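PDB 2E0I: 432aa long hypothetical deoxyribodipyrimidine photolyase from Sulfolobus tokodaii, which probably repairs ultraviolet-induced pyrimidine dimers in DNA with light energy, and binds two FAD molecules, one of them proposed as a novel light-harvesting cofactor. Local coordinates for residues 289-293 with 367-371; 317-321 with 362-367. All blocks are in the same frame, centred on the assembly; numbering follows the deposited sequence.

Contact 1: 289-293 with 367-371; sequences TGYPI and PWKQQ
Tyr291 and Trp368 lay their rings against each other at the place where two helices begin. The planes make 30° with each other and the rings are strongly offset, sharing little beyond their margins: the centroid of the Tyr291 ring lies 4.8 Å from that of the six-membered ring of Trp368. Trp368 CZ2 stands over one face of the phenol, near the rim, 3.5 Å from Tyr291 CD2, while the two side chains run across each other at about a right angle. Both reach the meeting point by the same first rotation, CG anti to the carbonyl carbon. Pro367 meets the phenol obliquely, its CB 3.4 Å from Tyr291 CD2. The phenol oxygen, by contrast, is held outside the pair, by Val412 O and Trp414 N.

Within the all-helical FAD-binding region characteristic of photolyases, this is a junction of two helix starts: Tyr291 occupies the N-cap position of helix 292-304, and Pro367 opens helix 367-374. Pro292 faces the second helix and sets its CD 3.7 Å from Trp368 CZ3, on the indole's benzene end.

Gln371 supplies the polar link. With CG anti to its backbone N and the chain extended beyond, the side chain runs antiparallel to that of Ile293 and carries OE1 to the amide of the first turn, Ile293 N, at 2.9 Å. The bond is moderately bent, 152° at the hydrogen, and the donor stands above the amide plane, 43° out of it. Rotation of this amide is fixed from its other end as well, because NE2 is hydrogen-bonded to Ile396 O and His397 ND1. Alongside, Gln371 CB rests 3.7 Å from Ile293 CB, while Phe380 packs on Ile293, and Ile381 on Pro292 and Gln371.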
ATOM      1  N   THR A 289     -20.725  -2.944 -13.218  1.00 40.99           N
ATOM      2  CA  THR A 289     -21.593  -1.874 -12.776  1.00 40.75           C
ATOM      3  C   THR A 289     -21.966  -1.250 -14.117  1.00 41.12           C
ATOM      4  O   THR A 289     -21.367  -1.591 -15.133  1.00 42.53           O
ATOM      5  CB  THR A 289     -20.822  -0.860 -11.921  1.00 40.71           C
ATOM      6  OG1 THR A 289     -21.752  -0.059 -11.196  1.00 43.60           O
ATOM      7  CG2 THR A 289     -19.983   0.068 -12.787  1.00 40.04           C
ATOM      8  N   GLY A 290     -22.927  -0.342 -14.164  1.00 39.61           N
ATOM      9  CA  GLY A 290     -23.252   0.210 -15.471  1.00 39.47           C
ATOM     10  C   GLY A 290     -22.409   1.374 -15.970  1.00 37.54           C
ATOM     11  O   GLY A 290     -22.637   1.874 -17.067  1.00 37.21           O
ATOM     12  N   TYR A 291     -21.435   1.790 -15.171  1.00 36.62           N
ATOM     13  CA  TYR A 291     -20.580   2.926 -15.490  1.00 36.01           C
ATOM     14  C   TYR A 291     -19.205   2.546 -16.027  1.00 35.66           C
ATOM     15  O   TYR A 291     -18.371   2.009 -15.300  1.00 36.42           O
ATOM     16  CB  TYR A 291     -20.397   3.774 -14.238  1.00 36.02           C
ATOM     17  CG  TYR A 291     -21.693   4.205 -13.605  1.00 35.20           C
ATOM     18  CD1 TYR A 291     -22.633   3.266 -13.173  1.00 34.87           C
ATOM     19  CD2 TYR A 291     -21.993   5.551 -13.451  1.00 35.54           C
ATOM     20  CE1 TYR A 291     -23.838   3.659 -12.606  1.00 33.45           C
ATOM     21  CE2 TYR A 291     -23.197   5.956 -12.886  1.00 35.24           C
ATOM     22  CZ  TYR A 291     -24.113   5.003 -12.468  1.00 34.64           C
ATOM     23  OH  TYR A 291     -25.307   5.395 -11.917  1.00 35.49           O
ATOM     24  N   PRO A 292     -18.942   2.854 -17.305  1.00 34.49           N
ATOM     25  CA  PRO A 292     -17.678   2.561 -17.992  1.00 33.58           C
ATOM     26  C   PRO A 292     -16.373   2.830 -17.230  1.00 31.54           C
ATOM     27  O   PRO A 292     -15.523   1.948 -17.128  1.00 29.51           O
ATOM     28  CB  PRO A 292     -17.800   3.380 -19.276  1.00 33.19           C
ATOM     29  CG  PRO A 292     -19.250   3.214 -19.587  1.00 33.16           C
ATOM     30  CD  PRO A 292     -19.899   3.474 -18.236  1.00 33.25           C
ATOM     31  N   ILE A 293     -16.213   4.039 -16.701  1.00 30.72           N
ATOM     32  CA  ILE A 293     -14.992   4.379 -15.981  1.00 30.23           C
ATOM     33  C   ILE A 293     -14.795   3.537 -14.724  1.00 30.83           C
ATOM     34  O   ILE A 293     -13.666   3.173 -14.394  1.00 30.09           O
ATOM     35  CB  ILE A 293     -14.959   5.863 -15.583  1.00 30.49           C
ATOM     36  CG1 ILE A 293     -13.550   6.236 -15.136  1.00 30.04           C
ATOM     37  CG2 ILE A 293     -15.939   6.135 -14.450  1.00 29.03           C
ATOM     38  CD1 ILE A 293     -12.506   5.945 -16.179  1.00 31.56           C
ATOM     39  N   PRO A 367     -20.027  10.559 -11.770  1.00 45.39           N
ATOM     40  CA  PRO A 367     -19.433   9.491 -12.572  1.00 43.43           C
ATOM     41  C   PRO A 367     -19.254   9.846 -14.035  1.00 41.86           C
ATOM     42  O   PRO A 367     -18.164   9.731 -14.578  1.00 42.66           O
ATOM     43  CB  PRO A 367     -20.408   8.341 -12.381  1.00 43.50           C
ATOM     44  CG  PRO A 367     -20.877   8.550 -10.983  1.00 44.89           C
ATOM     45  CD  PRO A 367     -21.120  10.038 -10.931  1.00 45.08           C
ATOM     46  N   TRP A 368     -20.327  10.288 -14.673  1.00 40.90           N
ATOM     47  CA  TRP A 368     -20.271  10.619 -16.085  1.00 39.59           C
ATOM     48  C   TRP A 368     -19.410  11.830 -16.395  1.00 39.59           C
ATOM     49  O   TRP A 368     -18.667  11.828 -17.372  1.00 38.89           O
ATOM     50  CB  TRP A 368     -21.688  10.808 -16.615  1.00 37.82           C
ATOM     51  CG  TRP A 368     -22.550   9.656 -16.252  1.00 35.74           C
ATOM     52  CD1 TRP A 368     -23.415   9.590 -15.206  1.00 34.41           C
ATOM     53  CD2 TRP A 368     -22.539   8.348 -16.853  1.00 35.51           C
ATOM     54  NE1 TRP A 368     -23.942   8.323 -15.108  1.00 35.31           N
ATOM     55  CE2 TRP A 368     -23.423   7.540 -16.104  1.00 34.62           C
ATOM     56  CE3 TRP A 368     -21.866   7.783 -17.949  1.00 35.33           C
ATOM     57  CZ2 TRP A 368     -23.653   6.191 -16.410  1.00 33.29           C
ATOM     58  CZ3 TRP A 368     -22.094   6.438 -18.256  1.00 34.99           C
ATOM     59  CH2 TRP A 368     -22.981   5.660 -17.485  1.00 34.73           C
ATOM     60  N   LYS A 369     -19.504  12.863 -15.571  1.00 40.09           N
ATOM     61  CA  LYS A 369     -18.697  14.053 -15.789  1.00 42.13           C
ATOM     62  C   LYS A 369     -17.229  13.692 -15.637  1.00 42.21           C
ATOM     63  O   LYS A 369     -16.392  14.035 -16.474  1.00 42.65           O
ATOM     64  CB  LYS A 369     -19.078  15.150 -14.789  1.00 43.70           C
ATOM     65  CG  LYS A 369     -20.088  16.135 -15.342  1.00 46.34           C
ATOM     66  CD  LYS A 369     -20.551  17.137 -14.303  1.00 49.33           C
ATOM     67  CE  LYS A 369     -21.216  18.340 -14.978  1.00 51.58           C
ATOM     68  NZ  LYS A 369     -22.208  17.945 -16.036  1.00 52.34           N
ATOM     69  N   GLN A 370     -16.937  12.980 -14.558  1.00 42.16           N
ATOM     70  CA  GLN A 370     -15.591  12.540 -14.240  1.00 42.04           C
ATOM     71  C   GLN A 370     -15.042  11.680 -15.380  1.00 41.80           C
ATOM     72  O   GLN A 370     -13.946  11.920 -15.892  1.00 41.06           O
ATOM     73  CB  GLN A 370     -15.631  11.728 -12.942  1.00 42.69           C
ATOM     74  CG  GLN A 370     -14.375  11.813 -12.107  1.00 43.76           C
ATOM     75  CD  GLN A 370     -14.237  13.148 -11.428  1.00 43.89           C
ATOM     76  OE1 GLN A 370     -13.232  13.431 -10.778  1.00 44.55           O
ATOM     77  NE2 GLN A 370     -15.253  13.983 -11.573  1.00 44.22           N
ATOM     78  N   GLN A 371     -15.820  10.675 -15.766  1.00 42.09           N
ATOM     79  CA  GLN A 371     -15.451   9.761 -16.838  1.00 43.26           C
ATOM     80  C   GLN A 371     -15.071  10.506 -18.109  1.00 45.08           C
ATOM     81  O   GLN A 371     -14.074  10.184 -18.759  1.00 45.52           O
ATOM     82  CB  GLN A 371     -16.616   8.816 -17.144  1.00 41.83           C
ATOM     83  CG  GLN A 371     -16.386   7.928 -18.354  1.00 41.93           C
ATOM     84  CD  GLN A 371     -17.547   6.995 -18.631  1.00 41.52           C
ATOM     85  OE1 GLN A 371     -17.886   6.148 -17.809  1.00 41.78           O
ATOM     86  NE2 GLN A 371     -18.162   7.147 -19.796  1.00 41.19           N
TER

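Contact 2: 317-321 with 362-367; sequences FFLVK and FRVFNP
Aromatic contacts dominate where Phe317 meets the loop 362-367. Phe365 turns the edge of its ring to the face of Phe317 in a T-shaped pair, centroids of the two rings 5.5 Å apart and planes at 75°, and Phe365 CB adds a CH-pi contact over the same ring. Having CG anti to the backbone N (chi1 165°) sends Phe317 out from its helix to the loop backbone, where Phe365 N lies over the ring and Arg363 O at its edge.

Apolar contact continues along the loop: Val364 CG2 touches Phe317 CZ at 3.4 Å, and farther on Pro367 CG only loosely approaches the edge of the Phe318 ring.

Lys321 provides the charged and polar part. Its chain, extended beyond CG, passes over one face of Phe362, so that NZ stands 4.0 Å from the centroid of the Phe362 ring, 5° off the normal, a nearly axial cation-pi contact. NZ also donates to Arg363 O at 2.8 Å, in the carbonyl plane and on a lone pair, and has a further partner in Ser355 OG.

The whole is a helix-to-loop junction of the photolyase FAD-binding domain, fastening the connection between helices 343-353 and 367-374 to helix 309-322.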
ATOM      1  N   PHE A 317     -15.416   5.861  -4.195  1.00 28.50           N
ATOM      2  CA  PHE A 317     -16.556   6.748  -4.020  1.00 28.57           C
ATOM      3  C   PHE A 317     -17.834   5.999  -4.385  1.00 28.77           C
ATOM      4  O   PHE A 317     -18.773   5.928  -3.600  1.00 29.64           O
ATOM      5  CB  PHE A 317     -16.403   7.978  -4.928  1.00 29.11           C
ATOM      6  CG  PHE A 317     -17.674   8.773  -5.108  1.00 31.02           C
ATOM      7  CD1 PHE A 317     -18.118   9.650  -4.114  1.00 31.84           C
ATOM      8  CD2 PHE A 317     -18.443   8.636  -6.271  1.00 31.69           C
ATOM      9  CE1 PHE A 317     -19.313  10.382  -4.274  1.00 30.99           C
ATOM     10  CE2 PHE A 317     -19.638   9.362  -6.441  1.00 30.64           C
ATOM     11  CZ  PHE A 317     -20.070  10.237  -5.437  1.00 30.08           C
ATOM     12  N   PHE A 318     -17.845   5.435  -5.587  1.00 28.84           N
ATOM     13  CA  PHE A 318     -18.983   4.704  -6.110  1.00 27.79           C
ATOM     14  C   PHE A 318     -19.490   3.589  -5.191  1.00 28.58           C
ATOM     15  O   PHE A 318     -20.704   3.393  -5.042  1.00 30.01           O
ATOM     16  CB  PHE A 318     -18.626   4.114  -7.472  1.00 27.49           C
ATOM     17  CG  PHE A 318     -19.816   3.633  -8.248  1.00 28.62           C
ATOM     18  CD1 PHE A 318     -20.555   4.520  -9.024  1.00 28.71           C
ATOM     19  CD2 PHE A 318     -20.218   2.300  -8.184  1.00 27.17           C
ATOM     20  CE1 PHE A 318     -21.668   4.086  -9.722  1.00 28.32           C
ATOM     21  CE2 PHE A 318     -21.331   1.858  -8.881  1.00 26.03           C
ATOM     22  CZ  PHE A 318     -22.055   2.748  -9.649  1.00 27.29           C
ATOM     23  N   LEU A 319     -18.577   2.850  -4.575  1.00 27.38           N
ATOM     24  CA  LEU A 319     -19.004   1.769  -3.701  1.00 26.76           C
ATOM     25  C   LEU A 319     -19.632   2.283  -2.413  1.00 26.69           C
ATOM     26  O   LEU A 319     -20.623   1.736  -1.931  1.00 27.14           O
ATOM     27  CB  LEU A 319     -17.829   0.857  -3.350  1.00 25.60           C
ATOM     28  CG  LEU A 319     -18.161  -0.254  -2.347  1.00 24.70           C
ATOM     29  CD1 LEU A 319     -19.064  -1.280  -3.005  1.00 24.50           C
ATOM     30  CD2 LEU A 319     -16.882  -0.908  -1.840  1.00 24.43           C
ATOM     31  N   VAL A 320     -19.070   3.344  -1.858  1.00 25.24           N
ATOM     32  CA  VAL A 320     -19.583   3.842  -0.604  1.00 26.10           C
ATOM     33  C   VAL A 320     -20.761   4.796  -0.706  1.00 27.77           C
ATOM     34  O   VAL A 320     -21.805   4.571  -0.090  1.00 26.95           O
ATOM     35  CB  VAL A 320     -18.463   4.517   0.204  1.00 25.39           C
ATOM     36  CG1 VAL A 320     -18.996   4.965   1.546  1.00 23.85           C
ATOM     37  CG2 VAL A 320     -17.301   3.549   0.388  1.00 24.12           C
ATOM     38  N   LYS A 321     -20.598   5.857  -1.487  1.00 29.54           N
ATOM     39  CA  LYS A 321     -21.637   6.868  -1.621  1.00 29.17           C
ATOM     40  C   LYS A 321     -22.673   6.674  -2.714  1.00 30.06           C
ATOM     41  O   LYS A 321     -23.546   7.514  -2.884  1.00 31.89           O
ATOM     42  CB  LYS A 321     -20.983   8.247  -1.744  1.00 27.71           C
ATOM     43  CG  LYS A 321     -20.319   8.658  -0.443  1.00 27.99           C
ATOM     44  CD  LYS A 321     -19.632   9.998  -0.523  1.00 28.20           C
ATOM     45  CE  LYS A 321     -19.004  10.353   0.822  1.00 26.92           C
ATOM     46  NZ  LYS A 321     -18.227  11.632   0.766  1.00 28.49           N
ATOM     47  N   PHE A 362     -18.630  16.463   2.895  1.00 61.79           N
ATOM     48  CA  PHE A 362     -19.234  15.326   2.211  1.00 58.38           C
ATOM     49  C   PHE A 362     -19.000  15.509   0.716  1.00 57.59           C
ATOM     50  O   PHE A 362     -19.813  16.094   0.004  1.00 56.56           O
ATOM     51  CB  PHE A 362     -20.729  15.237   2.510  1.00 55.49           C
ATOM     52  CG  PHE A 362     -21.384  14.002   1.954  1.00 52.88           C
ATOM     53  CD1 PHE A 362     -21.753  13.933   0.615  1.00 52.03           C
ATOM     54  CD2 PHE A 362     -21.616  12.897   2.767  1.00 51.57           C
ATOM     55  CE1 PHE A 362     -22.345  12.788   0.097  1.00 51.26           C
ATOM     56  CE2 PHE A 362     -22.207  11.746   2.262  1.00 50.32           C
ATOM     57  CZ  PHE A 362     -22.573  11.690   0.924  1.00 51.20           C
ATOM     58  N   ARG A 363     -17.866  15.001   0.253  1.00 57.23           N
ATOM     59  CA  ARG A 363     -17.473  15.114  -1.140  1.00 56.52           C
ATOM     60  C   ARG A 363     -18.204  14.147  -2.061  1.00 55.87           C
ATOM     61  O   ARG A 363     -18.412  12.984  -1.719  1.00 56.39           O
ATOM     62  CB  ARG A 363     -15.967  14.902  -1.245  1.00 56.89           C
ATOM     63  CG  ARG A 363     -15.388  15.194  -2.602  1.00 58.92           C
ATOM     64  CD  ARG A 363     -13.926  15.542  -2.454  1.00 61.28           C
ATOM     65  NE  ARG A 363     -13.740  16.463  -1.333  1.00 62.76           N
ATOM     66  CZ  ARG A 363     -12.693  17.268  -1.178  1.00 62.68           C
ATOM     67  NH1 ARG A 363     -11.715  17.278  -2.078  1.00 62.44           N
ATOM     68  NH2 ARG A 363     -12.632  18.072  -0.124  1.00 62.22           N
ATOM     69  N   VAL A 364     -18.593  14.639  -3.233  1.00 54.69           N
ATOM     70  CA  VAL A 364     -19.294  13.824  -4.217  1.00 54.19           C
ATOM     71  C   VAL A 364     -18.766  14.068  -5.630  1.00 53.76           C
ATOM     72  O   VAL A 364     -18.387  15.182  -5.971  1.00 53.27           O
ATOM     73  CB  VAL A 364     -20.809  14.104  -4.195  1.00 53.49           C
ATOM     74  CG1 VAL A 364     -21.066  15.558  -4.443  1.00 53.59           C
ATOM     75  CG2 VAL A 364     -21.500  13.275  -5.252  1.00 54.77           C
ATOM     76  N   PHE A 365     -18.736  13.016  -6.443  1.00 54.03           N
ATOM     77  CA  PHE A 365     -18.255  13.108  -7.819  1.00 54.03           C
ATOM     78  C   PHE A 365     -19.336  12.656  -8.787  1.00 53.49           C
ATOM     79  O   PHE A 365     -20.150  11.791  -8.469  1.00 54.70           O
ATOM     80  CB  PHE A 365     -17.030  12.216  -8.031  1.00 54.89           C
ATOM     81  CG  PHE A 365     -15.845  12.604  -7.208  1.00 58.17           C
ATOM     82  CD1 PHE A 365     -15.192  13.812  -7.434  1.00 58.90           C
ATOM     83  CD2 PHE A 365     -15.374  11.759  -6.204  1.00 59.65           C
ATOM     84  CE1 PHE A 365     -14.085  14.177  -6.670  1.00 60.12           C
ATOM     85  CE2 PHE A 365     -14.268  12.111  -5.432  1.00 60.93           C
ATOM     86  CZ  PHE A 365     -13.621  13.323  -5.666  1.00 60.96           C
ATOM     87  N   ASN A 366     -19.342  13.242  -9.976  1.00 51.92           N
ATOM     88  CA  ASN A 366     -20.305  12.857 -10.989  1.00 49.16           C
ATOM     89  C   ASN A 366     -19.619  11.825 -11.877  1.00 47.25           C
ATOM     90  O   ASN A 366     -18.724  12.153 -12.654  1.00 47.23           O
ATOM     91  CB  ASN A 366     -20.712  14.059 -11.828  1.00 50.13           C
ATOM     92  CG  ASN A 366     -21.812  13.727 -12.801  1.00 50.44           C
ATOM     93  OD1 ASN A 366     -21.770  12.694 -13.481  1.00 49.67           O
ATOM     94  ND2 ASN A 366     -22.807  14.600 -12.880  1.00 50.65           N
ATOM     95  N   PRO A 367     -20.027  10.559 -11.770  1.00 45.39           N
ATOM     96  CA  PRO A 367     -19.433   9.491 -12.572  1.00 43.43           C
ATOM     97  C   PRO A 367     -19.254   9.846 -14.035  1.00 41.86           C
ATOM     98  O   PRO A 367     -18.164   9.731 -14.578  1.00 42.66           O
ATOM     99  CB  PRO A 367     -20.408   8.341 -12.381  1.00 43.50           C
ATOM    100  CG  PRO A 367     -20.877   8.550 -10.983  1.00 44.89           C
ATOM    101  CD  PRO A 367     -21.120  10.038 -10.931  1.00 45.08           C
TER

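Overall arrangement
Contacts 1 and 2 adjoin, their centres 11 Å apart, and share Pro367, which ends the loop of contact 2 and starts the helix of contact 1. In sequence, contact 2 is nested within the chain enclosed by contact 1. Phe318 joins them directly: its CZ lies 3.6 Å from Tyr291 CE1 in an edge-to-face pair, and its ring also packs on Thr289. Helix 414-427 adds a common partner, since Trp414 touches Trp368 and Pro367. Neither contact lines a flavin closely: the side chain of Phe317 is about 8 Å from a bound FAD and that of Ile293 about 13 Å.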